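Local coordinates for protein chinitase A (Streptomyces coelicolor, PDB 3EBV) that probably hydrolyses internal glycosidic bonds of chitin through its glycoside hydrolase family 18 barrel domain, which is the part described here, at residues V116-E121 with L146-Q151; L124-M129 with Y162-L167; A132-S137 with V169-T174. All coordinates share one frame; numbering follows the deposited sequence. Where two conformers were deposited one is given.

Contact 1. Residues V116-E121 with L146-Q151; sequences VDIDLE and LTMAPQ
Asp117 turns its CG anti to the backbone N (chi1 171°), while Thr147 holds OG1 between its backbone N and carbonyl carbon (chi1 67°), and these two rotations bring OG1 within 2.6 Å of Asp117 OD1. The two residues sit on neighbouring parallel strands of the family 18 TIM barrel, joined through helix 126-140 as a beta-alpha-beta unit. Thr147 donates the bond and reaches the carboxylate on its anti side; Tyr10 and Ser81 hold the other oxygen, OD2, so both oxygens of the buried carboxylate are bonded. The backbones pair regularly: Thr147 N donates to Val116 O at 3.0 Å, Ile118 N to Thr147 O at 2.9 Å, and Ala149 N to Ile118 O at 2.9 Å. On the opposite sheet face, beneath Leu133 and Leu136 of the helix, Val116 CG1 lies beside Leu146 CD1 at 3.7 Å, and Ile118 CG2 meets CE of selenomethionine Met148 at 4.0 Å. VDIDLE supplies the closing DxDxE part of the family's DxxDxDxE signature, consistent with Glu121 acting as the general acid, as in relatives. Glu121 OE2 accepts from Gln179. Its carboxylate stacks with the Gln151 amide, their planes 25° apart, and a water bridges the two residues, lying 2.8 Å from Glu121 O and 3.0 Å from Gln151 NE2.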
# COMPACT_ATOMS: atom_id res chain seq x y z
N VAL A 116 1.64 9.12 4.35
CA VAL A 116 0.48 9.03 3.49
C VAL A 116 0.69 7.84 2.54
O VAL A 116 1.84 7.51 2.15
CB VAL A 116 0.26 10.34 2.66
CG1 VAL A 116 1.45 10.64 1.71
CG2 VAL A 116 -1.07 10.30 1.92
N ASP A 117 -0.45 7.23 2.16
CA ASP A 117 -0.48 6.19 1.10
C ASP A 117 -1.34 6.72 -0.01
O ASP A 117 -2.45 7.22 0.21
CB ASP A 117 -1.10 4.90 1.64
CG ASP A 117 -1.38 3.86 0.54
OD1 ASP A 117 -0.37 3.41 -0.11
OD2 ASP A 117 -2.56 3.50 0.30
N ILE A 118 -0.82 6.68 -1.24
CA ILE A 118 -1.57 7.15 -2.39
C ILE A 118 -2.29 5.99 -3.04
O ILE A 118 -1.66 5.12 -3.66
CB ILE A 118 -0.60 7.84 -3.43
CG1 ILE A 118 0.29 8.91 -2.73
CG2 ILE A 118 -1.38 8.35 -4.66
CD1 ILE A 118 -0.52 10.04 -2.05
N ASP A 119 -3.61 6.00 -2.93
CA ASP A 119 -4.45 4.94 -3.47
C ASP A 119 -5.63 5.54 -4.25
O ASP A 119 -6.76 5.02 -4.18
CB ASP A 119 -4.94 4.02 -2.34
CG ASP A 119 -5.68 2.80 -2.85
OD1 ASP A 119 -5.52 2.40 -4.03
OD2 ASP A 119 -6.46 2.25 -2.04
N LEU A 120 -5.34 6.58 -5.04
CA LEU A 120 -6.36 7.11 -5.96
C LEU A 120 -6.61 6.07 -7.06
O LEU A 120 -5.67 5.61 -7.75
CB LEU A 120 -5.89 8.42 -6.61
CG LEU A 120 -5.50 9.57 -5.67
CD1 LEU A 120 -5.40 10.90 -6.50
CD2 LEU A 120 -6.45 9.70 -4.56
N GLU A 121 -7.89 5.74 -7.27
CA GLU A 121 -8.26 4.79 -8.34
C GLU A 121 -9.08 5.43 -9.45
O GLU A 121 -9.64 4.74 -10.33
CB GLU A 121 -8.94 3.57 -7.71
CG GLU A 121 -8.00 2.93 -6.69
CD GLU A 121 -8.47 1.61 -6.17
OE1 GLU A 121 -9.54 1.12 -6.60
OE2 GLU A 121 -7.78 1.09 -5.27
N LEU A 146 6.01 7.35 2.74
CA LEU A 146 5.24 7.63 1.53
C LEU A 146 5.10 6.28 0.80
O LEU A 146 6.11 5.70 0.36
CB LEU A 146 5.95 8.64 0.61
CG LEU A 146 5.31 8.80 -0.79
CD1 LEU A 146 3.84 9.22 -0.76
CD2 LEU A 146 6.20 9.83 -1.55
N THR A 147 3.86 5.80 0.72
CA THR A 147 3.62 4.56 -0.04
C THR A 147 2.63 4.85 -1.16
O THR A 147 1.92 5.85 -1.14
CB THR A 147 3.08 3.42 0.90
OG1 THR A 147 1.77 3.75 1.37
CG2 THR A 147 3.99 3.21 2.10
N MSE A 148 2.53 3.93 -2.14
CA MSE A 148 1.55 4.04 -3.21
C MSE A 148 1.03 2.65 -3.48
O MSE A 148 1.81 1.69 -3.34
CB MSE A 148 2.19 4.58 -4.49
CG MSE A 148 2.95 5.91 -4.24
SE MSE A 148 3.70 6.60 -5.94
CE MSE A 148 2.18 7.72 -6.45
N ALA A 149 -0.24 2.57 -3.86
CA ALA A 149 -0.90 1.28 -4.11
C ALA A 149 -1.56 1.31 -5.51
O ALA A 149 -2.78 1.23 -5.66
CB ALA A 149 -1.95 0.97 -3.02
N PRO A 150 -0.73 1.41 -6.56
CA PRO A 150 -1.27 1.37 -7.92
C PRO A 150 -2.01 0.06 -8.21
O PRO A 150 -1.72 -0.96 -7.57
CB PRO A 150 -0.01 1.38 -8.81
CG PRO A 150 1.12 0.90 -7.89
CD PRO A 150 0.76 1.44 -6.52
N GLN A 151 -2.92 0.13 -9.18
CA GLN A 151 -3.46 -1.07 -9.81
C GLN A 151 -2.47 -1.55 -10.88
O GLN A 151 -1.54 -0.82 -11.30
CB GLN A 151 -4.83 -0.76 -10.41
CG GLN A 151 -5.86 -0.50 -9.32
CD GLN A 151 -7.19 -0.18 -9.92
OE1 GLN A 151 -8.00 -1.08 -10.18
NE2 GLN A 151 -7.42 1.10 -10.20
O HOH W 1 -4.63 2.71 -7.05
O HOH W 2 -5.39 3.13 -9.70
O HOH W 3 -10.09 2.12 -11.06

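Contact 2. Residues L124-M129 with Y162-L167; sequences LNPTYM and YFQTAL
Leu124, Thr165 and Tyr162 carry this contact in the outer helical layer of the TIM barrel, where the entry to helix 126-140 meets the next helix along the chain, 161-168. Leu124 lays its side chain over one face of the Tyr162 ring in a CH-pi contact, CG standing 3.9 Å from the ring centroid and 19° off the normal. Its CG is anti to the backbone N (chi1 -163°), and the two methyls diverge from there: CD2 stays over the phenol, 4.0 Å from Tyr162 CZ, while CD1 runs across to Thr165, 3.2 Å from OG1. The ring is anchored at its far end, since Tyr162 OH is hydrogen-bonded to Leu120 O. Thr165 OG1 is likewise occupied, bonded to Gly161 O one turn back in its own helix, and so it meets Leu124 and Pro126 through van der Waals contact. Pro126 follows the N-cap residue Asn125, whose OD1 accepts from Tyr128 N and, weakly, from Thr127 N. Pro126 CB packs 3.4 Å from Thr165 OG1, and on the inner side Met129, a selenomethionine, brings CG to 3.8 Å from Thr165 CG2.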
# COMPACT_ATOMS: atom_id res chain seq x y z
N LEU A 124 -4.55 9.37 -11.97
CA LEU A 124 -3.34 9.88 -11.30
C LEU A 124 -2.59 10.73 -12.34
O LEU A 124 -2.14 10.22 -13.37
CB LEU A 124 -2.50 8.71 -10.80
CG LEU A 124 -1.41 8.93 -9.74
CD1 LEU A 124 -0.30 9.84 -10.27
CD2 LEU A 124 -1.98 9.35 -8.37
N ASN A 125 -2.46 12.03 -12.04
CA ASN A 125 -1.81 12.96 -12.98
C ASN A 125 -0.39 13.21 -12.45
O ASN A 125 -0.22 13.81 -11.37
CB ASN A 125 -2.61 14.27 -12.99
CG ASN A 125 -2.04 15.28 -13.96
OD1 ASN A 125 -0.83 15.52 -13.95
ND2 ASN A 125 -2.88 15.82 -14.82
N PRO A 126 0.65 12.70 -13.15
CA PRO A 126 2.00 12.82 -12.58
C PRO A 126 2.52 14.26 -12.48
O PRO A 126 3.33 14.54 -11.59
CB PRO A 126 2.90 12.00 -13.54
CG PRO A 126 2.07 11.80 -14.75
CD PRO A 126 0.61 11.93 -14.40
N THR A 127 2.03 15.14 -13.35
CA THR A 127 2.50 16.53 -13.29
C THR A 127 2.07 17.09 -11.93
O THR A 127 2.91 17.69 -11.23
CB THR A 127 1.93 17.35 -14.45
OG1 THR A 127 2.51 16.90 -15.68
CG2 THR A 127 2.25 18.86 -14.28
N TYR A 128 0.81 16.88 -11.52
CA TYR A 128 0.30 17.58 -10.31
C TYR A 128 0.48 16.76 -9.03
O TYR A 128 0.72 17.31 -7.97
CB TYR A 128 -1.12 18.15 -10.52
CG TYR A 128 -1.02 19.15 -11.65
CD1 TYR A 128 -0.41 20.37 -11.41
CD2 TYR A 128 -1.39 18.83 -12.95
CE1 TYR A 128 -0.22 21.26 -12.44
CE2 TYR A 128 -1.20 19.74 -14.01
CZ TYR A 128 -0.58 20.96 -13.71
OH TYR A 128 -0.32 21.87 -14.71
N MSE A 129 0.45 15.42 -9.16
CA MSE A 129 0.74 14.65 -7.97
C MSE A 129 2.22 14.76 -7.53
O MSE A 129 2.55 14.75 -6.34
CB MSE A 129 0.39 13.16 -8.17
CG MSE A 129 0.59 12.29 -6.89
SE MSE A 129 -0.37 12.95 -5.26
CE MSE A 129 -2.19 12.32 -5.70
N TYR A 162 1.14 6.42 -12.17
CA TYR A 162 1.79 6.05 -10.91
C TYR A 162 3.30 5.82 -11.05
O TYR A 162 4.09 6.22 -10.21
CB TYR A 162 1.15 4.77 -10.30
CG TYR A 162 -0.02 5.03 -9.38
CD1 TYR A 162 -1.31 5.15 -9.89
CD2 TYR A 162 0.19 5.10 -8.01
CE1 TYR A 162 -2.43 5.38 -9.01
CE2 TYR A 162 -0.90 5.28 -7.12
CZ TYR A 162 -2.19 5.43 -7.65
OH TYR A 162 -3.20 5.66 -6.73
N PHE A 163 3.72 5.14 -12.14
CA PHE A 163 5.11 4.78 -12.28
C PHE A 163 5.94 6.07 -12.46
O PHE A 163 6.98 6.23 -11.81
CB PHE A 163 5.28 3.79 -13.46
CG PHE A 163 6.46 2.86 -13.32
CD1 PHE A 163 6.36 1.51 -13.75
CD2 PHE A 163 7.67 3.29 -12.76
CE1 PHE A 163 7.50 0.64 -13.63
CE2 PHE A 163 8.80 2.41 -12.65
CZ PHE A 163 8.68 1.08 -13.10
N GLN A 164 5.46 6.98 -13.32
CA GLN A 164 6.19 8.24 -13.56
C GLN A 164 6.31 9.03 -12.26
O GLN A 164 7.36 9.56 -11.94
CB GLN A 164 5.46 9.09 -14.58
CG GLN A 164 6.26 10.33 -15.00
CD GLN A 164 7.61 10.00 -15.56
OE1 GLN A 164 8.67 10.20 -14.90
NE2 GLN A 164 7.60 9.46 -16.80
N THR A 165 5.20 9.05 -11.49
CA THR A 165 5.20 9.77 -10.21
C THR A 165 6.20 9.16 -9.26
O THR A 165 7.03 9.84 -8.63
CB THR A 165 3.80 9.83 -9.59
OG1 THR A 165 2.89 10.40 -10.53
CG2 THR A 165 3.78 10.68 -8.27
N ALA A 166 6.12 7.82 -9.12
CA ALA A 166 7.03 7.11 -8.24
C ALA A 166 8.51 7.42 -8.56
O ALA A 166 9.33 7.69 -7.66
CB ALA A 166 6.74 5.60 -8.34
N LEU A 167 8.86 7.39 -9.87
CA LEU A 167 10.22 7.72 -10.27
C LEU A 167 10.56 9.19 -9.94
O LEU A 167 11.67 9.46 -9.45
CB LEU A 167 10.41 7.45 -11.76
CG LEU A 167 10.41 5.93 -12.11
CD1 LEU A 167 10.26 5.82 -13.63
CD2 LEU A 167 11.68 5.24 -11.56

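Contact 3. Residues A132-S137 with V169-T174; sequences ALRALS and VKDILT
Residues 132-137 of helix 126-140 pass an irregular loop, 169-174, and come nearest it at two places, with CA atoms 7.7 Å apart for Leu133 and Val169 and again for Ser137 and Ile172. Between these points Arg134 reaches out to Asp171 in a two-pronged, end-on salt bridge: NH2 donates to OD1 at 2.7 Å and NH1 to OD2 at 2.9 Å. Both oxygens are met on their syn sides and both bonds are close to straight, with the guanidinium and carboxylate planes 21° apart. A bend at chi2 (-59°) in an otherwise extended chain carries the guanidinium across to the loop, where NH2 also donates to Asn168 O. The loop leads from helix 161-168 into strand 175-179, so the ion pair ties one alpha-beta connection of the TIM barrel to the preceding helix of the outer layer. Beneath the ion pair the contact turns apolar. Val169 lies over one guanidinium face, its CA 3.6 Å from Arg134 NH2, and its CG2 approaches Leu133 CD1 at 4.2 Å. Ile172 is held by a loop bond from its N to Val169 O, and its two methyls rest against Ser137, CG2 3.7 Å from OG and CD1 3.7 Å from CB.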
# COMPACT_ATOMS: atom_id res chain seq x y z
N ALA A 132 2.36 18.00 -5.75
CA ALA A 132 1.67 17.84 -4.44
C ALA A 132 2.56 17.13 -3.42
O ALA A 132 2.68 17.52 -2.25
CB ALA A 132 0.35 17.12 -4.60
N LEU A 133 3.19 16.04 -3.87
CA LEU A 133 4.02 15.27 -2.96
C LEU A 133 5.29 16.04 -2.50
O LEU A 133 5.74 15.87 -1.36
CB LEU A 133 4.40 13.88 -3.56
CG LEU A 133 3.20 12.94 -3.67
CD1 LEU A 133 3.65 11.68 -4.44
CD2 LEU A 133 2.61 12.56 -2.31
N ARG A 134 5.87 16.84 -3.41
CA ARG A 134 7.01 17.67 -2.99
C ARG A 134 6.57 18.74 -1.98
O ARG A 134 7.30 18.99 -1.02
CB ARG A 134 7.67 18.32 -4.21
CG ARG A 134 8.43 17.30 -5.11
CD ARG A 134 9.50 16.59 -4.38
NE ARG A 134 10.24 15.68 -5.27
CZ ARG A 134 11.25 14.89 -4.90
NH1 ARG A 134 11.63 14.80 -3.62
NH2 ARG A 134 11.86 14.11 -5.81
N ALA A 135 5.40 19.31 -2.21
CA ALA A 135 4.87 20.31 -1.23
C ALA A 135 4.65 19.66 0.14
O ALA A 135 5.00 20.20 1.20
CB ALA A 135 3.59 20.92 -1.76
N LEU A 136 4.08 18.45 0.13
CA LEU A 136 3.83 17.70 1.37
C LEU A 136 5.13 17.33 2.05
O LEU A 136 5.29 17.48 3.26
CB LEU A 136 3.02 16.44 1.06
CG LEU A 136 2.64 15.56 2.25
CD1 LEU A 136 1.91 16.30 3.39
CD2 LEU A 136 1.79 14.33 1.77
N SER A 137 6.10 16.80 1.28
CA SER A 137 7.40 16.45 1.82
C SER A 137 8.11 17.66 2.49
O SER A 137 8.78 17.51 3.51
CB SER A 137 8.28 15.86 0.68
OG SER A 137 9.59 15.51 1.11
N VAL A 169 9.52 11.00 -7.60
CA VAL A 169 9.72 11.18 -6.14
C VAL A 169 10.51 10.05 -5.49
O VAL A 169 10.41 9.80 -4.28
CB VAL A 169 8.38 11.48 -5.39
CG1 VAL A 169 7.63 12.61 -6.05
CG2 VAL A 169 7.48 10.20 -5.35
N LYS A 170 11.36 9.37 -6.28
CA LYS A 170 12.05 8.19 -5.78
C LYS A 170 12.82 8.42 -4.49
O LYS A 170 12.88 7.56 -3.61
CB LYS A 170 12.98 7.64 -6.88
CG LYS A 170 13.75 6.43 -6.46
CD LYS A 170 14.62 5.90 -7.58
CE LYS A 170 15.24 4.54 -7.17
NZ LYS A 170 16.36 4.14 -8.12
N ASP A 171 13.43 9.60 -4.36
CA ASP A 171 14.25 9.89 -3.17
C ASP A 171 13.43 10.09 -1.88
O ASP A 171 14.03 10.11 -0.79
CB ASP A 171 15.07 11.15 -3.44
CG ASP A 171 14.18 12.29 -3.87
OD1 ASP A 171 13.65 12.24 -5.00
OD2 ASP A 171 13.98 13.22 -3.10
N ILE A 172 12.10 10.19 -1.98
CA ILE A 172 11.25 10.31 -0.78
C ILE A 172 10.22 9.17 -0.66
O ILE A 172 9.38 9.16 0.26
CB ILE A 172 10.50 11.67 -0.70
CG1 ILE A 172 9.67 11.95 -1.94
CG2 ILE A 172 11.52 12.81 -0.43
CD1 ILE A 172 8.67 13.13 -1.76
N LEU A 173 10.28 8.21 -1.60
CA LEU A 173 9.32 7.12 -1.69
C LEU A 173 9.75 5.95 -0.80
O LEU A 173 10.90 5.45 -0.92
CB LEU A 173 9.27 6.67 -3.14
CG LEU A 173 8.46 5.42 -3.44
CD1 LEU A 173 6.94 5.64 -3.25
CD2 LEU A 173 8.76 5.06 -4.93
N THR A 174 8.84 5.48 0.06
CA THR A 174 9.12 4.30 0.88
C THR A 174 8.92 3.00 0.07
O THR A 174 9.89 2.26 -0.15
CB THR A 174 8.24 4.27 2.14
OG1 THR A 174 8.37 5.56 2.81
CG2 THR A 174 8.67 3.16 3.07

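Contact 1 lies near the centre of the chain and is almost wholly buried, whereas contacts 2 and 3 are partly buried and sit in the outer layer, their centres about 11 Å apart, at successive levels of helix 126-140. The chemistry follows that division. The strands of contact 1 combine backbone bonding with buried polar side chains on the inner face; contact 2 is van der Waals and CH-pi packing, and contact 3 adds an ion pair between partly exposed Arg134 and exposed Asp171. The layers also join directly: Leu120 CD1 of contact 1 packs on CE of Met129 in contact 2, Thr174 N of contact 3 probably bonds to Leu146 O, and Leu133 CD1 touches Thr165 CG2 between the two outer contacts.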